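Local coordinates for arabinan-endo 1,5-alpha-l-arabinase (Bacillus subtilis, PDB 1UV4), which hydrolyses internal alpha-1,5-linked L-arabinofuranosyl bonds in linear and branched arabinan, a step in breaking down the plant cell wall, at residues S23-G28 and T107-G112; T29-T32 and L37-L40; A186-Y191 and Y197-F202. All blocks are in the same frame, centred on the assembly; numbering follows the deposited sequence.

Interaction 1 (S23-G28 and T107-G112)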
ATOM      1  N   SER A  23       8.731  -4.587  19.666  1.00 11.81           N
ATOM      2  CA  SER A  23       7.734  -3.613  19.218  1.00 10.99           C
ATOM      3  C   SER A  23       7.220  -3.865  17.817  1.00 11.43           C
ATOM      4  O   SER A  23       7.934  -4.411  16.971  1.00 11.99           O
ATOM      5  CB  SER A  23       8.264  -2.180  19.246  1.00 10.96           C
ATOM      6  OG  SER A  23       8.667  -1.848  20.550  1.00 13.92           O
ATOM      7  N   TRP A  24       6.008  -3.391  17.565  1.00 12.52           N
ATOM      8  CA  TRP A  24       5.460  -3.250  16.232  1.00 12.14           C
ATOM      9  C   TRP A  24       5.609  -1.788  15.778  1.00 12.12           C
ATOM     10  O   TRP A  24       5.473  -0.879  16.600  1.00 12.19           O
ATOM     11  CB  TRP A  24       3.984  -3.610  16.227  1.00 13.90           C
ATOM     12  CG  TRP A  24       3.696  -5.052  16.462  1.00 13.01           C
ATOM     13  CD1 TRP A  24       3.380  -5.663  17.622  1.00 17.08           C
ATOM     14  CD2 TRP A  24       3.663  -6.055  15.451  1.00 12.47           C
ATOM     15  NE1 TRP A  24       3.170  -7.004  17.394  1.00 17.38           N
ATOM     16  CE2 TRP A  24       3.334  -7.261  16.061  1.00 15.87           C
ATOM     17  CE3 TRP A  24       3.916  -6.042  14.080  1.00 13.88           C
ATOM     18  CZ2 TRP A  24       3.229  -8.466  15.334  1.00 17.15           C
ATOM     19  CZ3 TRP A  24       3.811  -7.212  13.371  1.00 17.91           C
ATOM     20  CH2 TRP A  24       3.489  -8.401  13.993  1.00 15.70           C
ATOM     21  N   TYR A  25       5.863  -1.569  14.482  1.00 12.70           N
ATOM     22  CA  TYR A  25       5.869  -0.240  13.889  1.00 13.01           C
ATOM     23  C   TYR A  25       4.857  -0.244  12.792  1.00 13.10           C
ATOM     24  O   TYR A  25       4.850  -1.167  11.939  1.00 14.62           O
ATOM     25  CB  TYR A  25       7.255   0.139  13.342  1.00 13.40           C
ATOM     26  CG  TYR A  25       8.260   0.310  14.444  1.00 15.82           C
ATOM     27  CD1 TYR A  25       8.949  -0.785  14.944  1.00 15.18           C
ATOM     28  CD2 TYR A  25       8.488   1.562  15.020  1.00 18.22           C
ATOM     29  CE1 TYR A  25       9.846  -0.668  15.991  1.00 19.12           C
ATOM     30  CE2 TYR A  25       9.422   1.688  16.063  1.00 18.01           C
ATOM     31  CZ  TYR A  25      10.087   0.563  16.522  1.00 17.40           C
ATOM     32  OH  TYR A  25      11.005   0.571  17.580  1.00 23.53           O
ATOM     33  N   ALA A  26       3.982   0.734  12.831  1.00 12.18           N
ATOM     34  CA  ALA A  26       3.013   0.976  11.771  1.00 12.61           C
ATOM     35  C   ALA A  26       3.353   2.305  11.126  1.00 14.33           C
ATOM     36  O   ALA A  26       3.542   3.318  11.809  1.00 15.37           O
ATOM     37  CB  ALA A  26       1.582   0.973  12.291  1.00 13.85           C
ATOM     38  N   LEU A  27       3.479   2.315   9.808  1.00 14.15           N
ATOM     39  CA  LEU A  27       3.776   3.548   9.103  1.00 13.64           C
ATOM     40  C   LEU A  27       2.597   3.885   8.225  1.00 12.63           C
ATOM     41  O   LEU A  27       1.861   2.983   7.781  1.00 13.77           O
ATOM     42  CB  LEU A  27       5.020   3.421   8.240  1.00 14.72           C
ATOM     43  CG  LEU A  27       6.295   3.090   9.002  1.00 18.25           C
ATOM     44  CD1 LEU A  27       6.365   1.653   9.333  1.00 23.15           C
ATOM     45  CD2 LEU A  27       7.557   3.468   8.172  1.00 19.96           C
ATOM     46  N   GLY A  28       2.364   5.179   7.973  1.00 12.70           N
ATOM     47  CA  GLY A  28       1.246   5.595   7.139  1.00 12.45           C
ATOM     48  C   GLY A  28       1.584   6.899   6.455  1.00 12.79           C
ATOM     49  O   GLY A  28       2.636   7.477   6.620  1.00 12.46           O
ATOM     50  N   THR A 107      18.957  -0.165   8.670  1.00 13.55           N
ATOM     51  CA  THR A 107      19.111  -1.395   9.425  1.00 14.59           C
ATOM     52  C   THR A 107      18.366  -1.336  10.736  1.00 14.27           C
ATOM     53  O   THR A 107      18.433  -2.289  11.481  1.00 17.42           O
ATOM     54  CB  THR A 107      20.598  -1.731   9.692  1.00 15.23           C
ATOM     55  OG1 THR A 107      21.277  -0.592  10.228  1.00 15.13           O
ATOM     56  CG2 THR A 107      21.323  -2.045   8.396  1.00 16.68           C
ATOM     57  N   SER A 108      17.667  -0.237  11.018  1.00 16.00           N
ATOM     58  CA  SER A 108      16.903  -0.131  12.277  1.00 17.26           C
ATOM     59  C   SER A 108      15.809   0.930  12.238  1.00 17.10           C
ATOM     60  O   SER A 108      16.082   2.140  12.132  1.00 18.23           O
ATOM     61  CB  SER A 108      17.838   0.166  13.453  1.00 17.21           C
ATOM     62  OG  SER A 108      17.102   0.471  14.636  1.00 20.17           O
ATOM     63  N   ILE A 109      14.564   0.494  12.372  1.00 17.34           N
ATOM     64  CA  ILE A 109      13.437   1.430  12.427  1.00 18.12           C
ATOM     65  C   ILE A 109      13.425   2.247  13.726  1.00 18.42           C
ATOM     66  O   ILE A 109      13.086   3.421  13.704  1.00 18.94           O
ATOM     67  CB  ILE A 109      12.102   0.691  12.289  1.00 18.81           C
ATOM     68  CG1 ILE A 109      12.106  -0.149  11.019  1.00 16.87           C
ATOM     69  CG2 ILE A 109      10.954   1.679  12.290  1.00 19.06           C
ATOM     70  CD1 ILE A 109      11.028  -1.255  11.036  1.00 18.73           C
ATOM     71  N   SER A 110      13.768   1.608  14.840  1.00 19.71           N
ATOM     72  CA  SER A 110      13.767   2.279  16.145  1.00 20.48           C
ATOM     73  C   SER A 110      14.807   3.405  16.198  1.00 21.86           C
ATOM     74  O   SER A 110      14.596   4.408  16.885  1.00 21.36           O
ATOM     75  CB  SER A 110      13.955   1.286  17.320  1.00 19.95           C
ATOM     76  OG  SER A 110      15.300   0.897  17.529  1.00 22.37           O
ATOM     77  N   SER A 111      15.900   3.257  15.437  1.00 22.77           N
ATOM     78  CA  SER A 111      16.981   4.259  15.430  1.00 23.33           C
ATOM     79  C   SER A 111      16.548   5.479  14.601  1.00 23.06           C
ATOM     80  O   SER A 111      16.948   6.612  14.904  1.00 23.23           O
ATOM     81  CB  SER A 111      18.318   3.655  14.925  1.00 23.42           C
ATOM     82  OG  SER A 111      18.426   3.711  13.496  1.00 27.22           O
ATOM     83  N   GLY A 112      15.716   5.254  13.585  1.00 22.23           N
ATOM     84  CA  GLY A 112      15.141   6.330  12.789  1.00 23.42           C
ATOM     85  C   GLY A 112      16.076   6.907  11.732  1.00 23.17           C
ATOM     86  O   GLY A 112      15.836   8.015  11.251  1.00 25.53           O
TER

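Interaction 2 (T29-T32 and L37-L40)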
ATOM      1  N   THR A  29       0.636   7.343   5.646  1.00 12.87           N
ATOM      2  CA  THR A  29       0.715   8.663   5.046  1.00 13.06           C
ATOM      3  C   THR A  29       0.923   9.711   6.118  1.00 12.71           C
ATOM      4  O   THR A  29       0.280   9.664   7.160  1.00 12.81           O
ATOM      5  CB  THR A  29      -0.552   8.922   4.272  1.00 14.15           C
ATOM      6  OG1 THR A  29      -0.605   7.973   3.186  1.00 13.48           O
ATOM      7  CG2 THR A  29      -0.655  10.303   3.666  1.00 13.60           C
ATOM      8  N   GLY A  30       1.823  10.644   5.861  1.00 12.30           N
ATOM      9  CA  GLY A  30       1.987  11.757   6.769  1.00 12.67           C
ATOM     10  C   GLY A  30       0.689  12.544   6.952  1.00 12.41           C
ATOM     11  O   GLY A  30      -0.194  12.618   6.057  1.00 12.45           O
ATOM     12  N   LEU A  31       0.533  13.130   8.133  1.00 13.41           N
ATOM     13  CA  LEU A  31      -0.512  14.126   8.346  1.00 13.35           C
ATOM     14  C   LEU A  31      -0.423  15.220   7.321  1.00 13.17           C
ATOM     15  O   LEU A  31       0.681  15.630   6.942  1.00 12.23           O
ATOM     16  CB  LEU A  31      -0.489  14.691   9.752  1.00 14.34           C
ATOM     17  CG  LEU A  31      -0.557  13.711  10.922  1.00 14.63           C
ATOM     18  CD1 LEU A  31      -0.550  14.450  12.218  1.00 18.21           C
ATOM     19  CD2 LEU A  31      -1.784  12.753  10.817  1.00 17.27           C
ATOM     20  N   THR A  32      -1.567  15.668   6.802  1.00 15.21           N
ATOM     21  CA  THR A  32      -1.560  16.625   5.707  1.00 15.78           C
ATOM     22  C   THR A  32      -0.826  17.922   6.051  1.00 16.19           C
ATOM     23  O   THR A  32      -0.135  18.491   5.189  1.00 16.13           O
ATOM     24  CB  THR A  32      -2.997  16.959   5.251  1.00 15.17           C
ATOM     25  OG1 THR A  32      -3.575  15.794   4.654  1.00 16.83           O
ATOM     26  CG2 THR A  32      -3.000  18.016   4.120  1.00 15.11           C
ATOM     27  N   LEU A  37       6.418  11.065   6.539  1.00 12.91           N
ATOM     28  CA  LEU A  37       5.677   9.829   6.739  1.00 14.03           C
ATOM     29  C   LEU A  37       5.412   9.642   8.221  1.00 13.86           C
ATOM     30  O   LEU A  37       6.307   9.834   9.061  1.00 13.63           O
ATOM     31  CB  LEU A  37       6.443   8.622   6.243  1.00 14.91           C
ATOM     32  CG  LEU A  37       6.672   8.635   4.758  1.00 14.84           C
ATOM     33  CD1 LEU A  37       7.778   7.631   4.392  1.00 13.95           C
ATOM     34  CD2 LEU A  37       5.390   8.359   4.031  1.00 15.37           C
ATOM     35  N   ARG A  38       4.188   9.213   8.540  1.00 13.24           N
ATOM     36  CA  ARG A  38       3.728   8.969   9.908  1.00 12.93           C
ATOM     37  C   ARG A  38       4.203   7.629  10.417  1.00 13.64           C
ATOM     38  O   ARG A  38       4.137   6.603   9.696  1.00 13.88           O
ATOM     39  CB  ARG A  38       2.232   9.010   9.914  1.00 12.58           C
ATOM     40  CG  ARG A  38       1.556   8.844  11.279  1.00 13.07           C
ATOM     41  CD  ARG A  38       0.197   9.429  11.323  1.00 12.17           C
ATOM     42  NE  ARG A  38      -0.671   9.131  12.463  1.00 12.53           N
ATOM     43  CZ  ARG A  38      -0.756   9.857  13.556  1.00 14.66           C
ATOM     44  NH1 ARG A  38       0.041  10.896  13.753  1.00 15.57           N
ATOM     45  NH2 ARG A  38      -1.667   9.543  14.456  1.00 12.75           N
ATOM     46  N   VAL A  39       4.711   7.644  11.657  1.00 13.21           N
ATOM     47  CA  VAL A  39       5.265   6.437  12.302  1.00 13.39           C
ATOM     48  C   VAL A  39       4.627   6.256  13.686  1.00 12.63           C
ATOM     49  O   VAL A  39       4.650   7.167  14.513  1.00 12.98           O
ATOM     50  CB  VAL A  39       6.801   6.527  12.492  1.00 14.28           C
ATOM     51  CG1 VAL A  39       7.315   5.260  13.155  1.00 13.39           C
ATOM     52  CG2 VAL A  39       7.509   6.778  11.127  1.00 16.20           C
ATOM     53  N   LEU A  40       4.078   5.062  13.904  1.00 11.67           N
ATOM     54  CA  LEU A  40       3.500   4.651  15.166  1.00 11.14           C
ATOM     55  C   LEU A  40       4.255   3.429  15.718  1.00 11.20           C
ATOM     56  O   LEU A  40       4.741   2.622  14.974  1.00 12.20           O
ATOM     57  CB  LEU A  40       2.041   4.252  15.001  1.00 11.85           C
ATOM     58  CG  LEU A  40       1.078   5.259  14.357  1.00 13.25           C
ATOM     59  CD1 LEU A  40      -0.329   4.633  14.441  1.00 13.76           C
ATOM     60  CD2 LEU A  40       1.095   6.561  15.071  1.00 11.56           C
TER

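Interaction 3 (A186-Y191 and Y197-F202)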
ATOM      1  N   ALA A 186      -3.807   1.092  -4.331  1.00 12.64           N
ATOM      2  CA  ALA A 186      -3.287   0.499  -3.076  1.00 13.35           C
ATOM      3  C   ALA A 186      -3.188  -1.009  -3.172  1.00 12.71           C
ATOM      4  O   ALA A 186      -3.701  -1.729  -2.358  1.00 13.81           O
ATOM      5  CB  ALA A 186      -4.131   0.925  -1.884  1.00 14.94           C
ATOM      6  N   PRO A 187      -2.403  -1.498  -4.100  1.00 12.31           N
ATOM      7  CA  PRO A 187      -2.239  -2.949  -4.158  1.00 12.50           C
ATOM      8  C   PRO A 187      -1.464  -3.541  -2.976  1.00 11.44           C
ATOM      9  O   PRO A 187      -0.600  -2.933  -2.387  1.00 11.87           O
ATOM     10  CB  PRO A 187      -1.450  -3.140  -5.445  1.00 13.46           C
ATOM     11  CG  PRO A 187      -0.611  -1.915  -5.528  1.00 13.06           C
ATOM     12  CD  PRO A 187      -1.567  -0.804  -5.093  1.00 13.32           C
ATOM     13  N   THR A 188      -1.820  -4.807  -2.696  1.00 11.63           N
ATOM     14  CA  THR A 188      -1.011  -5.686  -1.864  1.00 12.73           C
ATOM     15  C   THR A 188      -1.010  -7.062  -2.517  1.00 11.56           C
ATOM     16  O   THR A 188      -1.985  -7.470  -3.079  1.00 13.02           O
ATOM     17  CB  THR A 188      -1.519  -5.710  -0.374  1.00 14.88           C
ATOM     18  OG1 THR A 188      -0.582  -6.461   0.431  1.00 14.58           O
ATOM     19  CG2 THR A 188      -2.829  -6.394  -0.210  1.00 17.67           C
ATOM     20  N   LEU A 189       0.140  -7.722  -2.515  1.00 13.76           N
ATOM     21  CA  LEU A 189       0.349  -8.920  -3.306  1.00 12.73           C
ATOM     22  C   LEU A 189       1.202  -9.885  -2.538  1.00 13.77           C
ATOM     23  O   LEU A 189       2.247  -9.489  -2.037  1.00 14.69           O
ATOM     24  CB  LEU A 189       1.027  -8.495  -4.629  1.00 15.54           C
ATOM     25  CG  LEU A 189       0.944  -9.248  -5.974  1.00 17.68           C
ATOM     26  CD1 LEU A 189      -0.145 -10.245  -6.041  0.50 19.19           C
ATOM     27  CD2 LEU A 189       0.950  -8.351  -7.228  0.50 18.68           C
ATOM     28  N   THR A 190       0.780 -11.156  -2.481  1.00 12.30           N
ATOM     29  CA  THR A 190       1.501 -12.194  -1.763  1.00 12.86           C
ATOM     30  C   THR A 190       1.360 -13.505  -2.504  1.00 12.41           C
ATOM     31  O   THR A 190       0.395 -13.698  -3.248  1.00 13.70           O
ATOM     32  CB  THR A 190       0.953 -12.307  -0.317  1.00 13.11           C
ATOM     33  OG1 THR A 190       1.759 -13.226   0.466  1.00 14.74           O
ATOM     34  CG2 THR A 190      -0.460 -12.891  -0.272  1.00 15.05           C
ATOM     35  N   TYR A 191       2.326 -14.400  -2.298  1.00 12.19           N
ATOM     36  CA  TYR A 191       2.283 -15.741  -2.863  1.00 12.38           C
ATOM     37  C   TYR A 191       2.030 -16.750  -1.729  1.00 13.90           C
ATOM     38  O   TYR A 191       2.818 -16.830  -0.774  1.00 13.80           O
ATOM     39  CB  TYR A 191       3.600 -16.001  -3.584  1.00 13.33           C
ATOM     40  CG  TYR A 191       3.705 -17.359  -4.215  1.00 11.04           C
ATOM     41  CD1 TYR A 191       3.004 -17.657  -5.376  1.00 11.53           C
ATOM     42  CD2 TYR A 191       4.477 -18.338  -3.623  1.00 12.93           C
ATOM     43  CE1 TYR A 191       3.095 -18.931  -5.959  1.00 12.04           C
ATOM     44  CE2 TYR A 191       4.553 -19.600  -4.145  1.00 11.56           C
ATOM     45  CZ  TYR A 191       3.887 -19.883  -5.329  1.00 13.33           C
ATOM     46  OH  TYR A 191       4.015 -21.166  -5.826  1.00 15.12           O
ATOM     47  N   TYR A 197      -1.806 -13.786  -4.981  1.00 11.94           N
ATOM     48  CA  TYR A 197      -3.015 -13.070  -4.591  1.00 12.33           C
ATOM     49  C   TYR A 197      -2.799 -11.586  -4.634  1.00 12.72           C
ATOM     50  O   TYR A 197      -1.806 -11.099  -4.076  1.00 13.93           O
ATOM     51  CB  TYR A 197      -3.481 -13.456  -3.180  1.00 12.27           C
ATOM     52  CG  TYR A 197      -3.918 -14.897  -3.074  1.00 11.79           C
ATOM     53  CD1 TYR A 197      -5.242 -15.289  -3.340  1.00 13.36           C
ATOM     54  CD2 TYR A 197      -2.995 -15.893  -2.745  1.00 12.49           C
ATOM     55  CE1 TYR A 197      -5.622 -16.621  -3.275  1.00 13.99           C
ATOM     56  CE2 TYR A 197      -3.378 -17.262  -2.692  1.00 12.97           C
ATOM     57  CZ  TYR A 197      -4.688 -17.615  -2.942  1.00 11.43           C
ATOM     58  OH  TYR A 197      -5.081 -18.936  -2.876  1.00 12.10           O
ATOM     59  N   LEU A 198      -3.705 -10.882  -5.286  1.00 12.58           N
ATOM     60  CA  LEU A 198      -3.710  -9.420  -5.356  1.00 12.60           C
ATOM     61  C   LEU A 198      -4.949  -8.896  -4.629  1.00 13.04           C
ATOM     62  O   LEU A 198      -6.061  -9.308  -4.930  1.00 13.65           O
ATOM     63  CB  LEU A 198      -3.749  -8.954  -6.777  1.00 12.98           C
ATOM     64  CG  LEU A 198      -3.849  -7.443  -6.980  1.00 14.15           C
ATOM     65  CD1 LEU A 198      -2.627  -6.691  -6.474  1.00 14.15           C
ATOM     66  CD2 LEU A 198      -4.047  -7.152  -8.468  1.00 13.66           C
ATOM     67  N   MET A 199      -4.767  -8.031  -3.650  1.00 13.09           N
ATOM     68  CA  MET A 199      -5.843  -7.248  -3.086  1.00 13.00           C
ATOM     69  C   MET A 199      -5.669  -5.792  -3.502  1.00 12.84           C
ATOM     70  O   MET A 199      -4.553  -5.301  -3.588  1.00 13.81           O
ATOM     71  CB  MET A 199      -5.844  -7.297  -1.571  1.00 14.57           C
ATOM     72  CG  MET A 199      -5.931  -8.627  -0.999  1.00 15.29           C
ATOM     73  SD  MET A 199      -6.112  -8.507   0.831  1.00 21.77           S
ATOM     74  CE  MET A 199      -6.281 -10.198   1.275  1.00 18.50           C
ATOM     75  N   VAL A 200      -6.778  -5.122  -3.802  1.00 12.65           N
ATOM     76  CA  VAL A 200      -6.769  -3.704  -4.106  1.00 13.57           C
ATOM     77  C   VAL A 200      -7.881  -3.034  -3.291  1.00 12.50           C
ATOM     78  O   VAL A 200      -8.787  -3.688  -2.786  1.00 13.45           O
ATOM     79  CB  VAL A 200      -6.971  -3.419  -5.612  1.00 13.05           C
ATOM     80  CG1 VAL A 200      -5.923  -4.087  -6.414  1.00 14.10           C
ATOM     81  CG2 VAL A 200      -8.345  -3.865  -6.077  1.00 14.92           C
ATOM     82  N   SER A 201      -7.750  -1.730  -3.077  1.00 12.32           N
ATOM     83  CA  SER A 201      -8.855  -0.920  -2.595  1.00 12.16           C
ATOM     84  C   SER A 201      -9.665  -0.410  -3.789  1.00 12.63           C
ATOM     85  O   SER A 201      -9.093   0.175  -4.695  1.00 12.69           O
ATOM     86  CB  SER A 201      -8.302   0.248  -1.786  1.00 12.49           C
ATOM     87  OG  SER A 201      -7.615  -0.220  -0.645  1.00 14.03           O
ATOM     88  N   PHE A 202     -10.963  -0.676  -3.817  1.00 12.81           N
ATOM     89  CA  PHE A 202     -11.882  -0.014  -4.734  1.00 12.84           C
ATOM     90  C   PHE A 202     -12.259   1.294  -4.040  1.00 13.81           C
ATOM     91  O   PHE A 202     -12.571   1.284  -2.847  1.00 15.57           O
ATOM     92  CB  PHE A 202     -13.159  -0.853  -4.958  1.00 12.58           C
ATOM     93  CG  PHE A 202     -13.033  -1.976  -5.956  1.00 13.30           C
ATOM     94  CD1 PHE A 202     -11.841  -2.263  -6.607  1.00 12.29           C
ATOM     95  CD2 PHE A 202     -14.137  -2.766  -6.207  1.00 15.06           C
ATOM     96  CE1 PHE A 202     -11.734  -3.335  -7.489  1.00 14.52           C
ATOM     97  CE2 PHE A 202     -14.065  -3.802  -7.126  1.00 15.65           C
ATOM     98  CZ  PHE A 202     -12.860  -4.077  -7.779  1.00 14.33           C
TER

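Interaction 1 (S23-G28 and T107-G112)
An aliphatic-on-aromatic contact between two neighbouring sheets brings Tyr25, on strand 23-29, against Ile109, in the loop that joins strands 99-106 and 115-123. CG2 of Ile109 lies over one face of the Tyr25 ring, 3.9 Å from its centroid and 21° off the normal, in a CH-pi arrangement shifted toward the CG and CD2 side. The branch reaches the ring because CG2 stands anti to the backbone N of Ile109, while the Ile109 side chain also touches Ile18 and Tyr85. At the far end of the ring, Tyr25 OH sits close to Ser110 CB, 3.0 Å away, approaching obliquely and without a hydrogen bond across the segments. In the five-bladed propeller fold of family 43, the two sheets are consecutive blades, and the loop of the second thus packs on the first. Hydrogen bonds accompany the apolar contact: the carboxylate of Glu20, on strand 16-20, whose side chain touches Tyr25, accepts the backbone N-H groups of Ile109 and Ser110 with separate oxygens. The loop's own turn is shaped by an ST motif, in which Ser108 OG accepts from Ser111 N at 3.1 Å, and by Ser111 OG bonding back to Ser108 O.

Interaction 2 (T29-T32 and L37-L40)
Leu31 lies across the extended side chain of Arg38, its CD2 methyl 3.9 Å from Arg38 CD and continuing over one face of the guanidinium. The second methyl, Leu31 CD1, comes within 3.9 Å of Arg38 NH1. From the opposite face, Leu40 CD2 stands 3.9 Å above the guanidinium plane, offset toward its rim, and the flat cation is thus held between two leucines. Nearer the backbone, Thr29 O rests against Arg38 CB at 3.4 Å, and Gly30 CA approaches Arg38 N at 3.8 Å with no side chain intervening. No hydrogen bond joins the two segments: regular pairing with strand 37-42 gives way here as the chain leaves strand 23-29.

Arg38 reaches past Leu31 because CG is anti to its backbone N (chi1 -177°) and the chain stays extended to NE, after which chi4 of 92° turns the guanidinium broadside to the leucine. Its N-H groups are bound further out, NE by Leu11 O and NH2 by a salt bridge to Glu10. The CB of Thr29 points away from segment 37-40, and OG1 receives the N-H of Ala75 and bonds to Asp14 OD2. Asp14 is the inferred proton acceptor, so Thr29 is a second-shell residue that probably orients its carboxylate. The Arg38 charge, pressed between apolar faces, is met by the carboxylate of Glu10 and the carbonyl oxygen of Leu11, an arrangement that would restrict rotation of the group, and the Glu10 carboxylate probably offsets the cost of burying the charge.

Interaction 3 (A186-Y191 and Y197-F202)
Thr188 and Met199 lie side by side on one face of an antiparallel hairpin, Thr188 CG2 pressed to 3.4 Å from Met199 CB, tighter than ordinary carbon contact. With chi1 of -173°, Thr188 places its hydroxyl anti to the backbone N and turns the methyl toward the methionine. OG1 is thereby presented to Glu135, Asp257 and the N-H of Ile258. Beyond CG, Met199 runs extended away from the threonine, onto Gln256 and Pro291. On the same face, Tyr197 turns a ring edge toward Thr190 O, and its hydroxyl bonds to Gly289 O. On the other face, Leu198, whose CG is anti to the backbone N (chi1 176°), sends CD1 to 3.9 Å from Pro187 CB. Beneath these side chains, two reciprocal pairs of bonds fix the register. Thr188 N to Met199 O and Met199 N to Thr188 O are both 2.9 Å; Tyr197 N meets Thr190 O at 2.8 Å and 172°, and Thr190 N returns to Tyr197 O. Ser201 OG, bonded to Gln256 and Gly255 N, ties the hairpin's second strand to strand 250-259. The arrangement is that of the inner strands of a propeller blade, with Thr188 in the second shell of the calcium site formed by Asp77, Glu135 and Asp257.

Interactions 1 and 2 share the sheet of strands 16-20, 23-29, 37-42 and 49-54. Their centres are about 13 Å apart, and they are joined where Ala26 O faces Leu40 N at 2.8 Å and Gly28 N faces Arg38 O at 2.9 Å, probable hydrogen bonds. Along the chain, interaction 2 is nested within the loop closed by interaction 1, whose second segment belongs to the following sheet. Interaction 3 comes later, in another blade, its centre about 23 Å and 22 Å from those of interactions 1 and 2. One contact therefore packs successive blades together, while 29-32 and 186-191 each supply a threonine beside carboxylates at the centre, one the inferred catalytic Asp14, the others calcium ligands.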